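Local coordinates for protein acetate kinase (Entamoeba histolytica, PDB 4H0O) that probably interconverts acetate and acetyl phosphate, as a pyrophosphate-dependent acetate kinase of the ASKHA superfamily, at residues B[16-21]-B[148-153]; B[57-62]-B[87-92]; B[64-69]-B[81-86]; B[75-80]-B[134-139]; B[107-110]-B[114-117]. All coordinates share one frame; numbering follows the deposited sequence.

Contact 1: B[16-21]-B[148-153]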
# COMPACT_ATOMS: atom_id res chain seq x y z
N VAL B 16 -18.89 -30.65 21.01
CA VAL B 16 -18.16 -29.40 21.16
C VAL B 16 -19.11 -28.22 20.96
O VAL B 16 -19.78 -28.12 19.93
CB VAL B 16 -16.99 -29.29 20.15
CG1 VAL B 16 -16.23 -27.99 20.36
CG2 VAL B 16 -16.05 -30.47 20.29
N LEU B 17 -19.16 -27.34 21.95
CA LEU B 17 -19.99 -26.15 21.88
C LEU B 17 -19.18 -24.98 21.32
O LEU B 17 -18.15 -24.60 21.89
CB LEU B 17 -20.53 -25.80 23.27
CG LEU B 17 -21.32 -24.49 23.42
CD1 LEU B 17 -22.56 -24.51 22.55
CD2 LEU B 17 -21.69 -24.25 24.88
N ILE B 18 -19.62 -24.41 20.20
CA ILE B 18 -18.96 -23.23 19.63
C ILE B 18 -19.85 -22.00 19.78
O ILE B 18 -21.00 -22.00 19.34
CB ILE B 18 -18.58 -23.42 18.14
CG1 ILE B 18 -17.31 -24.26 18.02
CG2 ILE B 18 -18.35 -22.08 17.46
CD1 ILE B 18 -17.56 -25.73 17.95
N PHE B 19 -19.32 -20.95 20.40
CA PHE B 19 -20.05 -19.69 20.52
C PHE B 19 -19.64 -18.71 19.43
O PHE B 19 -18.45 -18.47 19.21
CB PHE B 19 -19.82 -19.06 21.89
CG PHE B 19 -20.66 -19.66 22.99
CD1 PHE B 19 -22.05 -19.58 22.93
CD2 PHE B 19 -20.07 -20.28 24.08
CE1 PHE B 19 -22.83 -20.12 23.94
CE2 PHE B 19 -20.85 -20.81 25.09
CZ PHE B 19 -22.23 -20.74 25.02
N ASN B 20 -20.62 -18.15 18.74
CA ASN B 20 -20.37 -17.12 17.74
C ASN B 20 -21.02 -15.81 18.17
O ASN B 20 -22.24 -15.63 18.03
CB ASN B 20 -20.90 -17.57 16.37
CG ASN B 20 -20.40 -16.70 15.24
OD1 ASN B 20 -19.78 -15.65 15.46
ND2 ASN B 20 -20.66 -17.12 14.01
N VAL B 21 -20.22 -14.90 18.70
CA VAL B 21 -20.73 -13.61 19.17
C VAL B 21 -21.08 -12.72 17.98
O VAL B 21 -20.23 -12.40 17.15
CB VAL B 21 -19.71 -12.88 20.07
CG1 VAL B 21 -20.27 -11.55 20.52
CG2 VAL B 21 -19.37 -13.73 21.29
N ARG B 148 -13.13 -28.51 29.45
CA ARG B 148 -12.00 -27.91 28.76
C ARG B 148 -12.51 -26.87 27.76
O ARG B 148 -13.43 -27.14 26.98
CB ARG B 148 -11.19 -28.99 28.04
CG ARG B 148 -10.82 -30.18 28.92
CD ARG B 148 -9.79 -29.79 29.97
NE ARG B 148 -8.45 -29.69 29.41
CZ ARG B 148 -7.59 -28.72 29.69
NH1 ARG B 148 -7.94 -27.75 30.53
NH2 ARG B 148 -6.39 -28.71 29.13
N GLN B 149 -11.91 -25.68 27.79
CA GLN B 149 -12.31 -24.61 26.87
C GLN B 149 -11.09 -23.98 26.23
O GLN B 149 -10.00 -23.94 26.82
CB GLN B 149 -13.16 -23.56 27.60
CG GLN B 149 -14.35 -24.16 28.36
CD GLN B 149 -15.40 -23.13 28.74
OE1 GLN B 149 -15.58 -22.12 28.07
NE2 GLN B 149 -16.12 -23.41 29.83
N TYR B 150 -11.26 -23.49 25.00
CA TYR B 150 -10.16 -22.89 24.25
C TYR B 150 -10.59 -21.61 23.55
O TYR B 150 -11.77 -21.44 23.20
CB TYR B 150 -9.60 -23.88 23.22
CG TYR B 150 -10.55 -24.25 22.10
CD1 TYR B 150 -11.48 -25.27 22.26
CD2 TYR B 150 -10.50 -23.60 20.87
CE1 TYR B 150 -12.33 -25.63 21.23
CE2 TYR B 150 -11.35 -23.94 19.84
CZ TYR B 150 -12.26 -24.96 20.03
OH TYR B 150 -13.11 -25.30 19.00
N VAL B 151 -9.64 -20.71 23.35
CA VAL B 151 -9.90 -19.48 22.64
C VAL B 151 -9.09 -19.44 21.34
O VAL B 151 -7.87 -19.53 21.35
CB VAL B 151 -9.64 -18.24 23.52
CG1 VAL B 151 -8.25 -18.28 24.13
CG2 VAL B 151 -9.84 -16.96 22.73
N ALA B 152 -9.80 -19.33 20.22
CA ALA B 152 -9.14 -19.21 18.92
C ALA B 152 -8.83 -17.74 18.65
O ALA B 152 -9.74 -16.93 18.54
CB ALA B 152 -10.02 -19.77 17.83
N ILE B 153 -7.54 -17.40 18.56
CA ILE B 153 -7.13 -16.01 18.39
C ILE B 153 -6.88 -15.64 16.92
O ILE B 153 -6.06 -16.26 16.24
CB ILE B 153 -5.88 -15.67 19.24
CG1 ILE B 153 -6.25 -15.53 20.72
CG2 ILE B 153 -5.27 -14.36 18.78
CD1 ILE B 153 -6.25 -16.83 21.47
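Strands 16-21 and 148-153, which meet through Val16, Ile18 and Tyr150, run parallel to each other but are not sheet neighbours. Strand 93-98 lies between them: Leu17 bonds to Phe93 and Gly95, and Phe19 to Gly95, through the backbone, and no hydrogen bond passes directly between the two segments. The CA atoms of Ile18 and Tyr150 are 9.9 Å apart, a distance that the long side chain of Tyr150 covers. A chi1 of 66° sets the ring between its own backbone N and carbonyl carbon, and the ring then reaches over the middle strand. Its OH ends 4.3 Å from CG1 of Val16 and 4.4 Å from CG1 of Ile18, a loose van der Waals approach to two branched side chains whose bulk suits a strand. This is the sheet of the N-terminal ribonuclease H-like domain, whose core strand order 3-2-1-4-5 puts the first strand near the centre. The hydroxyl is buried, and its hydrogen bond goes to the carbonyl oxygen of Ile394, in helix 390-402. On the opposite face of the sheet, Leu17 CG lies 4.0 Å above the plane of the Phe19 ring, toward its rim. Farther along the strand, Asn20, predicted to bind magnesium, donates from ND2 to Glu391, while the Ile18 side chain lies about 7 Å from that of Arg97, a predicted substrate-binding residue.

Contact 2: B[57-62]-B[87-92]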
# COMPACT_ATOMS: atom_id res chain seq x y z
N HIS B 57 -34.09 -22.70 19.21
CA HIS B 57 -33.20 -23.85 19.22
C HIS B 57 -33.56 -24.84 18.11
O HIS B 57 -34.73 -25.17 17.91
CB HIS B 57 -33.23 -24.54 20.58
CG HIS B 57 -32.64 -23.72 21.68
ND1 HIS B 57 -31.28 -23.61 21.89
CD2 HIS B 57 -33.22 -22.97 22.65
CE1 HIS B 57 -31.05 -22.83 22.93
NE2 HIS B 57 -32.22 -22.43 23.41
N HIS B 58 -32.54 -25.29 17.39
CA HIS B 58 -32.70 -26.35 16.40
C HIS B 58 -32.02 -27.61 16.93
O HIS B 58 -30.80 -27.65 17.10
CB HIS B 58 -32.14 -25.93 15.04
CG HIS B 58 -32.92 -24.81 14.39
ND1 HIS B 58 -32.57 -24.27 13.17
CD2 HIS B 58 -34.02 -24.15 14.80
CE1 HIS B 58 -33.43 -23.32 12.86
NE2 HIS B 58 -34.32 -23.23 13.82
N LEU B 59 -32.83 -28.62 17.23
CA LEU B 59 -32.36 -29.83 17.89
C LEU B 59 -32.98 -31.07 17.26
O LEU B 59 -34.19 -31.26 17.31
CB LEU B 59 -32.69 -29.78 19.38
CG LEU B 59 -32.45 -31.03 20.22
CD1 LEU B 59 -31.00 -31.46 20.16
CD2 LEU B 59 -32.88 -30.80 21.67
N ASN B 60 -32.12 -31.90 16.66
CA ASN B 60 -32.56 -33.12 15.98
C ASN B 60 -33.70 -32.85 15.01
O ASN B 60 -33.49 -32.47 13.86
CB ASN B 60 -32.97 -34.18 17.00
CG ASN B 60 -33.15 -35.55 16.37
OD1 ASN B 60 -32.48 -35.89 15.39
ND2 ASN B 60 -34.05 -36.34 16.93
N GLY B 61 -34.92 -33.05 15.50
CA GLY B 61 -36.12 -32.82 14.72
C GLY B 61 -36.41 -31.39 14.30
O GLY B 61 -36.44 -31.10 13.10
N GLN B 62 -36.70 -30.50 15.25
CA GLN B 62 -37.22 -29.19 14.86
C GLN B 62 -36.87 -27.98 15.74
O GLN B 62 -35.80 -27.90 16.34
CB GLN B 62 -38.74 -29.26 14.68
CG GLN B 62 -39.36 -27.99 14.14
CD GLN B 62 -40.83 -28.15 13.81
OE1 GLN B 62 -41.38 -29.25 13.90
NE2 GLN B 62 -41.48 -27.05 13.43
N ASN B 87 -31.81 -30.72 28.08
CA ASN B 87 -32.12 -31.64 26.99
C ASN B 87 -31.05 -32.71 26.78
O ASN B 87 -30.99 -33.34 25.73
CB ASN B 87 -32.37 -30.87 25.69
CG ASN B 87 -33.73 -30.20 25.67
OD1 ASN B 87 -34.69 -30.73 25.12
ND2 ASN B 87 -33.81 -29.01 26.26
N HIS B 88 -30.21 -32.91 27.80
CA HIS B 88 -29.23 -33.99 27.82
C HIS B 88 -28.22 -33.97 26.67
O HIS B 88 -27.85 -35.02 26.13
CB HIS B 88 -29.93 -35.35 27.90
CG HIS B 88 -30.80 -35.51 29.11
ND1 HIS B 88 -30.29 -35.77 30.37
CD2 HIS B 88 -32.14 -35.44 29.26
CE1 HIS B 88 -31.28 -35.85 31.24
NE2 HIS B 88 -32.41 -35.66 30.59
N ILE B 89 -27.79 -32.77 26.29
CA ILE B 89 -26.64 -32.61 25.42
C ILE B 89 -25.42 -32.33 26.30
O ILE B 89 -25.24 -31.20 26.77
CB ILE B 89 -26.82 -31.44 24.43
CG1 ILE B 89 -28.16 -31.56 23.68
CG2 ILE B 89 -25.65 -31.35 23.46
CD1 ILE B 89 -28.30 -32.84 22.87
N SER B 90 -24.61 -33.35 26.55
CA SER B 90 -23.41 -33.18 27.38
C SER B 90 -22.28 -32.58 26.55
O SER B 90 -22.13 -32.89 25.36
CB SER B 90 -22.98 -34.51 27.99
OG SER B 90 -22.34 -35.34 27.04
N ILE B 91 -21.49 -31.71 27.18
CA ILE B 91 -20.49 -30.92 26.46
C ILE B 91 -19.08 -31.18 26.99
O ILE B 91 -18.80 -30.99 28.18
CB ILE B 91 -20.83 -29.43 26.55
CG1 ILE B 91 -22.18 -29.16 25.87
CG2 ILE B 91 -19.74 -28.57 25.93
CD1 ILE B 91 -22.81 -27.85 26.26
N ALA B 92 -18.19 -31.60 26.09
CA ALA B 92 -16.81 -31.93 26.46
C ALA B 92 -15.85 -30.78 26.21
O ALA B 92 -14.80 -30.68 26.86
CB ALA B 92 -16.35 -33.17 25.71
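Leu59 carries the apolar half of this contact and touches both Asn87 and Ile89 with its two methyl groups. CD1 meets CD1 of Ile89 at 4.1 Å, the two side chains lying alongside with opposite headings. A chi1 of 172° carries Leu59 CG toward residues 87-92, and a chi2 of 58° then turns CD1 to Ile89 and CD2 to Asn87.

The second kind of approach is between a methyl and an amide. Leu59 CD2 lies 3.9 Å from OD1 of Asn87 and 4.1 Å from its CB, and the two side chains meet at a slant. No hydrogen bond is involved; ND2 of Asn87 bonds within its own helix end, to the carbonyl oxygen of Phe83.

Backbone bonds shape both partners. Leu59 N donates to Gln62 O, and a weak bond returns from Gln62 N to Leu59 O, closing the beta hairpin between strands 54-59 and 62-67 over Asn60 and Gly61, residue types that suit tight turns. Opposite, helix 73-86 ends in a Schellman motif with His88, at positive phi, as the C-prime residue: Ile89 N bonds to Leu84 O at 2.8 Å, and His88 N to Lys85 O. That turn brings Ile89 round to face the hairpin, and its side chain also packs on Leu84.

With no hydrogen bond or charge pair across it, and all three touching residues partly exposed, the contact rests on van der Waals packing; its directional bonds lie within the hairpin and the helix end.

Contact 3: B[64-69]-B[81-86]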
# COMPACT_ATOMS: atom_id res chain seq x y z
N ILE B 64 -37.37 -25.19 18.72
CA ILE B 64 -37.80 -24.99 20.10
C ILE B 64 -37.59 -23.53 20.50
O ILE B 64 -36.47 -23.02 20.48
CB ILE B 64 -37.06 -25.92 21.07
CG1 ILE B 64 -37.38 -27.38 20.74
CG2 ILE B 64 -37.42 -25.61 22.51
CD1 ILE B 64 -36.74 -28.38 21.69
N LYS B 65 -38.68 -22.86 20.87
CA LYS B 65 -38.63 -21.44 21.19
C LYS B 65 -38.88 -21.18 22.67
O LYS B 65 -39.93 -21.51 23.21
CB LYS B 65 -39.65 -20.68 20.33
CG LYS B 65 -39.45 -20.87 18.84
CD LYS B 65 -40.53 -20.17 18.03
CE LYS B 65 -40.23 -20.20 16.54
NZ LYS B 65 -41.31 -19.59 15.72
N ILE B 66 -37.88 -20.58 23.32
CA ILE B 66 -38.01 -20.20 24.72
C ILE B 66 -38.09 -18.68 24.79
O ILE B 66 -37.14 -17.98 24.45
CB ILE B 66 -36.81 -20.68 25.57
CG1 ILE B 66 -36.75 -22.21 25.61
CG2 ILE B 66 -36.89 -20.14 26.98
CD1 ILE B 66 -36.02 -22.84 24.45
N GLU B 67 -39.24 -18.17 25.23
CA GLU B 67 -39.43 -16.72 25.33
C GLU B 67 -38.51 -16.13 26.39
O GLU B 67 -38.35 -16.70 27.47
CB GLU B 67 -40.90 -16.38 25.61
CG GLU B 67 -41.80 -16.55 24.39
CD GLU B 67 -43.27 -16.38 24.72
OE1 GLU B 67 -43.76 -17.06 25.65
OE2 GLU B 67 -43.93 -15.55 24.06
N THR B 68 -37.91 -14.99 26.06
CA THR B 68 -36.90 -14.38 26.90
C THR B 68 -37.05 -12.86 26.86
O THR B 68 -37.63 -12.32 25.92
CB THR B 68 -35.48 -14.74 26.41
OG1 THR B 68 -35.44 -14.64 24.98
CG2 THR B 68 -35.10 -16.15 26.82
N PRO B 69 -36.51 -12.17 27.88
CA PRO B 69 -36.34 -10.73 27.73
C PRO B 69 -35.24 -10.49 26.70
O PRO B 69 -34.63 -11.46 26.25
CB PRO B 69 -35.85 -10.29 29.11
CG PRO B 69 -36.21 -11.42 30.04
CD PRO B 69 -36.12 -12.66 29.21
N ILE B 81 -26.49 -22.75 27.64
CA ILE B 81 -25.86 -23.84 28.38
C ILE B 81 -26.90 -24.58 29.23
O ILE B 81 -26.88 -25.82 29.32
CB ILE B 81 -24.73 -23.30 29.29
CG1 ILE B 81 -23.56 -22.78 28.43
CG2 ILE B 81 -24.24 -24.36 30.26
CD1 ILE B 81 -22.51 -22.03 29.21
N GLN B 82 -27.80 -23.83 29.84
CA GLN B 82 -28.88 -24.40 30.64
C GLN B 82 -29.82 -25.26 29.79
O GLN B 82 -30.24 -26.34 30.22
CB GLN B 82 -29.66 -23.29 31.35
CG GLN B 82 -30.95 -23.74 32.02
CD GLN B 82 -31.53 -22.67 32.91
OE1 GLN B 82 -30.80 -21.91 33.56
NE2 GLN B 82 -32.86 -22.59 32.96
N PHE B 83 -30.15 -24.78 28.59
CA PHE B 83 -31.02 -25.52 27.68
C PHE B 83 -30.42 -26.87 27.30
O PHE B 83 -31.13 -27.87 27.23
CB PHE B 83 -31.28 -24.70 26.42
CG PHE B 83 -31.90 -25.49 25.29
CD1 PHE B 83 -33.28 -25.67 25.22
CD2 PHE B 83 -31.11 -26.02 24.28
CE1 PHE B 83 -33.85 -26.39 24.18
CE2 PHE B 83 -31.68 -26.74 23.24
CZ PHE B 83 -33.05 -26.92 23.19
N LEU B 84 -29.12 -26.88 27.04
CA LEU B 84 -28.43 -28.09 26.61
C LEU B 84 -28.38 -29.13 27.72
O LEU B 84 -28.49 -30.33 27.46
CB LEU B 84 -27.02 -27.75 26.11
CG LEU B 84 -26.97 -26.79 24.92
CD1 LEU B 84 -25.56 -26.27 24.67
CD2 LEU B 84 -27.51 -27.47 23.67
N LYS B 85 -28.22 -28.67 28.96
CA LYS B 85 -28.24 -29.55 30.12
C LYS B 85 -29.62 -30.18 30.29
O LYS B 85 -29.74 -31.38 30.50
CB LYS B 85 -27.86 -28.77 31.39
CG LYS B 85 -26.38 -28.46 31.52
CD LYS B 85 -26.10 -27.63 32.77
CE LYS B 85 -24.60 -27.45 32.99
NZ LYS B 85 -24.31 -26.60 34.18
N GLU B 86 -30.66 -29.35 30.18
CA GLU B 86 -32.04 -29.82 30.34
C GLU B 86 -32.47 -30.79 29.24
O GLU B 86 -33.38 -31.59 29.43
CB GLU B 86 -33.00 -28.63 30.42
CG GLU B 86 -32.94 -27.87 31.74
CD GLU B 86 -33.87 -26.67 31.78
OE1 GLU B 86 -34.48 -26.35 30.74
OE2 GLU B 86 -33.99 -26.05 32.86
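The ring of Phe83 receives Ile64 and Ile66 obliquely, at its CD1-CE1 side, while the imidazole of His57, from the neighbouring strand 54-59, is stacked against it. Ile64 offers its branch methyl: CG2 comes to 4.0 Å from CE1 of Phe83. Ile66 uses the end of its chain instead, CD1 lying 4.0 Å from CD1 of Phe83 and 4.2 Å from its CE1. Here chi2 of Ile66, 86°, bends the terminal methyl out of the extended course and toward the ring. A chi1 of 167° swings the Phe83 ring away from its own N and out toward the strand, the ring and the isoleucine chain together filling the 9.3 Å between the CA atoms of Ile66 and Phe83. A broad flat ring suits a helix position that must cover two alternate strand residues at once, and isoleucine, branched at CB, suits the strand. Strand 62-67 is the outermost of the sheet within this chain, paired antiparallel with strand 54-59, and helix 73-86 follows it and packs over the sheet, where Phe83 also touches Cys38 of strand 36-44 and Tyr28 of strand 26-31.

Contact 4: B[75-80]-B[134-139]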
# COMPACT_ATOMS: atom_id res chain seq x y z
N GLN B 75 -25.67 -13.42 29.20
CA GLN B 75 -26.97 -13.91 29.66
C GLN B 75 -27.50 -14.98 28.72
O GLN B 75 -28.02 -16.01 29.16
CB GLN B 75 -27.97 -12.76 29.78
CG GLN B 75 -27.75 -11.83 30.96
CD GLN B 75 -28.41 -10.47 30.77
OE1 GLN B 75 -29.04 -10.22 29.74
NE2 GLN B 75 -28.26 -9.59 31.75
N ALA B 76 -27.39 -14.73 27.42
CA ALA B 76 -27.80 -15.70 26.43
C ALA B 76 -26.96 -16.97 26.55
O ALA B 76 -27.49 -18.08 26.47
CB ALA B 76 -27.69 -15.12 25.03
N ALA B 77 -25.66 -16.80 26.74
CA ALA B 77 -24.74 -17.92 26.88
C ALA B 77 -25.17 -18.86 28.00
O ALA B 77 -25.25 -20.07 27.81
CB ALA B 77 -23.33 -17.42 27.13
N LYS B 78 -25.45 -18.28 29.17
CA LYS B 78 -25.92 -19.04 30.32
C LYS B 78 -27.19 -19.84 30.03
O LYS B 78 -27.27 -21.04 30.32
CB LYS B 78 -26.15 -18.11 31.51
CG LYS B 78 -26.91 -18.74 32.67
CD LYS B 78 -26.44 -18.19 34.01
CE LYS B 78 -27.07 -18.95 35.18
NZ LYS B 78 -26.35 -18.70 36.46
N LEU B 79 -28.17 -19.16 29.44
CA LEU B 79 -29.45 -19.79 29.14
C LEU B 79 -29.31 -20.87 28.05
O LEU B 79 -30.05 -21.86 28.05
CB LEU B 79 -30.49 -18.74 28.74
CG LEU B 79 -31.36 -18.16 29.86
CD1 LEU B 79 -30.54 -17.74 31.07
CD2 LEU B 79 -32.18 -16.97 29.36
N ILE B 80 -28.36 -20.67 27.15
CA ILE B 80 -28.05 -21.68 26.13
C ILE B 80 -27.49 -22.94 26.78
O ILE B 80 -27.94 -24.05 26.50
CB ILE B 80 -27.05 -21.13 25.08
CG1 ILE B 80 -27.74 -20.14 24.15
CG2 ILE B 80 -26.45 -22.27 24.27
CD1 ILE B 80 -26.80 -19.39 23.23
N PHE B 134 -15.15 -11.80 25.55
CA PHE B 134 -14.59 -12.04 26.88
C PHE B 134 -15.69 -12.36 27.89
O PHE B 134 -15.56 -13.32 28.66
CB PHE B 134 -13.76 -10.85 27.36
CG PHE B 134 -13.03 -11.10 28.66
CD1 PHE B 134 -11.83 -11.79 28.67
CD2 PHE B 134 -13.54 -10.64 29.86
CE1 PHE B 134 -11.15 -12.03 29.85
CE2 PHE B 134 -12.87 -10.87 31.05
CZ PHE B 134 -11.67 -11.57 31.05
N GLY B 135 -16.75 -11.56 27.89
CA GLY B 135 -17.87 -11.76 28.80
C GLY B 135 -18.47 -13.15 28.67
O GLY B 135 -18.82 -13.79 29.67
N VAL B 136 -18.59 -13.62 27.43
CA VAL B 136 -19.11 -14.95 27.15
C VAL B 136 -18.16 -16.02 27.68
O VAL B 136 -18.59 -17.01 28.26
CB VAL B 136 -19.37 -15.15 25.65
CG1 VAL B 136 -19.73 -16.60 25.34
CG2 VAL B 136 -20.48 -14.22 25.17
N ILE B 137 -16.86 -15.80 27.48
CA ILE B 137 -15.83 -16.71 27.99
C ILE B 137 -15.88 -16.83 29.52
O ILE B 137 -15.85 -17.94 30.06
CB ILE B 137 -14.41 -16.29 27.53
CG1 ILE B 137 -14.24 -16.56 26.04
CG2 ILE B 137 -13.35 -17.04 28.31
CD1 ILE B 137 -12.89 -16.14 25.48
N GLU B 138 -15.95 -15.70 30.22
CA GLU B 138 -16.02 -15.70 31.68
C GLU B 138 -17.23 -16.45 32.23
O GLU B 138 -17.11 -17.25 33.16
CB GLU B 138 -15.97 -14.27 32.23
CG GLU B 138 -14.59 -13.84 32.72
CD GLU B 138 -14.62 -12.55 33.52
OE1 GLU B 138 -15.60 -11.78 33.39
OE2 GLU B 138 -13.67 -12.30 34.29
N ILE B 139 -18.41 -16.20 31.66
CA ILE B 139 -19.62 -16.88 32.11
C ILE B 139 -19.59 -18.37 31.73
O ILE B 139 -20.17 -19.21 32.42
CB ILE B 139 -20.90 -16.18 31.59
CG1 ILE B 139 -21.95 -16.08 32.70
CG2 ILE B 139 -21.47 -16.89 30.37
CD1 ILE B 139 -21.50 -15.25 33.87
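Ile139 and Ala77 bury the most surface here, and they meet directly: CG2 of Ile139 touches CB of Ala77 at 3.8 Å. The same CB has a second neighbour one helical turn earlier, CG1 of Val136 at 4.1 Å, so the alanine methyl enters between two branched side chains of the facing helix. With chi1 at 172°, Val136 holds CG1 anti to its backbone N, in reach of Ala77. The small alanine permits a close backbone approach, the CA atoms of Ala77 and Val136 being 6.4 Å apart, and the short helix segments pass at 9.1 Å with a crossing angle of -36°. Both helices lie on one face of the N-terminal ribonuclease H-like sheet, helix 73-86 leading into strand 93-98 and helix 129-143 into strand 148-153, and they run in broadly the same direction. Beneath the pair, Phe19 of strand 16-21 touches Ala77, Ile80 and Val136, so the buried sides of the helices share an aromatic floor. Lys78 stands at the border of the contact: its backbone N is 4.4 Å from CG2 of Ile139, whereas its long aliphatic chain carries the ammonium group past residues 134-139 to a salt bridge with Glu143, at the end of the same partner helix.

Contact 5: B[107-110]-B[114-117]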
# COMPACT_ATOMS: atom_id res chain seq x y z
N LYS B 107 -0.03 -17.93 19.75
CA LYS B 107 -0.80 -19.14 19.50
C LYS B 107 -2.19 -19.02 20.12
O LYS B 107 -2.37 -18.35 21.14
CB LYS B 107 -0.09 -20.37 20.08
CG LYS B 107 1.13 -20.82 19.29
CD LYS B 107 1.87 -21.97 19.98
CE LYS B 107 2.47 -21.54 21.31
NZ LYS B 107 3.47 -22.52 21.83
N SER B 108 -3.18 -19.66 19.49
CA SER B 108 -4.46 -19.85 20.15
C SER B 108 -4.20 -20.72 21.37
O SER B 108 -3.18 -21.41 21.43
CB SER B 108 -5.46 -20.52 19.20
OG SER B 108 -5.82 -19.65 18.15
N ALA B 109 -5.10 -20.70 22.35
CA ALA B 109 -4.77 -21.33 23.63
C ALA B 109 -5.92 -22.02 24.33
O ALA B 109 -7.08 -21.61 24.22
CB ALA B 109 -4.12 -20.31 24.56
N VAL B 110 -5.59 -23.07 25.07
CA VAL B 110 -6.49 -23.64 26.06
C VAL B 110 -6.60 -22.59 27.16
O VAL B 110 -5.61 -21.94 27.50
CB VAL B 110 -5.92 -24.95 26.63
CG1 VAL B 110 -6.79 -25.46 27.77
CG2 VAL B 110 -5.80 -26.00 25.53
N VAL B 114 -3.88 -17.74 33.55
CA VAL B 114 -2.95 -16.85 32.85
C VAL B 114 -3.58 -16.30 31.57
O VAL B 114 -3.55 -15.09 31.33
CB VAL B 114 -1.63 -17.57 32.52
CG1 VAL B 114 -0.70 -16.65 31.74
CG2 VAL B 114 -0.95 -18.05 33.79
N VAL B 115 -4.13 -17.20 30.75
CA VAL B 115 -4.80 -16.83 29.51
C VAL B 115 -5.91 -15.79 29.74
O VAL B 115 -5.98 -14.78 29.04
CB VAL B 115 -5.37 -18.07 28.79
CG1 VAL B 115 -6.36 -17.67 27.71
CG2 VAL B 115 -4.25 -18.90 28.18
N LEU B 116 -6.77 -16.05 30.73
CA LEU B 116 -7.84 -15.12 31.08
C LEU B 116 -7.29 -13.74 31.46
O LEU B 116 -7.85 -12.71 31.07
CB LEU B 116 -8.69 -15.68 32.22
CG LEU B 116 -9.73 -16.74 31.85
CD1 LEU B 116 -10.29 -17.42 33.09
CD2 LEU B 116 -10.85 -16.12 31.03
N LYS B 117 -6.20 -13.73 32.22
CA LYS B 117 -5.54 -12.49 32.62
C LYS B 117 -4.99 -11.74 31.41
O LYS B 117 -5.10 -10.51 31.33
CB LYS B 117 -4.41 -12.81 33.61
CG LYS B 117 -3.48 -11.64 33.91
CD LYS B 117 -2.11 -12.16 34.34
CE LYS B 117 -1.57 -13.18 33.34
NZ LYS B 117 -0.24 -13.73 33.72
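Val115 meets the strand residues Ala109 and Val110 through a single methyl, CG2. It lies 3.9 Å from CB of Ala109 and 3.4 Å from the carbonyl oxygen of Val110, while CB of Val115 is 4.1 Å from that same oxygen. The first of these is an apolar contact; the second sets a methyl against a backbone carbonyl without any hydrogen bond. CG2 is put there by a chi1 of 166°, measured to CG1, which leaves CG2 anti to the carbonyl carbon of Val115 and beside its backbone N. Val110 takes part by its backbone: its CB points away from the helix, and its side chain packs instead on Arg148 and on Phe402 of helix 390-402.

In the next shell, both partners are fixed by polar bonds. The amide N of Val115 bonds to OD1 of Asp112, the residue just before helix 113-120, which ties the first turn of that helix to the connection from the strand. Ala109 is paired through its backbone with Val151 of strand 148-153, and OG of Ser108 accepts from the N of Ile153. Strand 109-110 is thereby held antiparallel at the edge of the N-terminal sheet within this chain. Val115 also touches Phe105 and Val151, so the beta-branched residue is enclosed from several directions.

Small, branched and apolar groups suit so short a strand-to-helix turn: alanine lets the helix come near, its CA 7.4 Å from that of Val115, and the branched valine packs against both the alanine methyl and the carbonyl. The contact itself is non-directional; the Ala109-Val151, Ser108-Ile153 and Val115-Asp112 bonds position it.

All five contacts belong to the N-terminal ribonuclease H-like domain. Contact 1 spans the middle of its sheet, and contact 4, its centre about 11 Å from that of contact 1, covers one face there. Contacts 2 and 3, centres about 11 Å apart, form the far end, where the 54-67 hairpin meets helix 73-86; contact 5 lies at the other sheet edge, its centre about 29 Å from that of contact 3. Helix 73-86 is shared by contacts 3 and 4, and a backbone bond and a serine side-chain bond join strand 148-153 to contact 5. The predicted magnesium ligand Asn20 lies in contact 1, about 9 Å in side-chain distance from Val136 of contact 4; contacts 2, 3 and 5 are remote from the predicted sites.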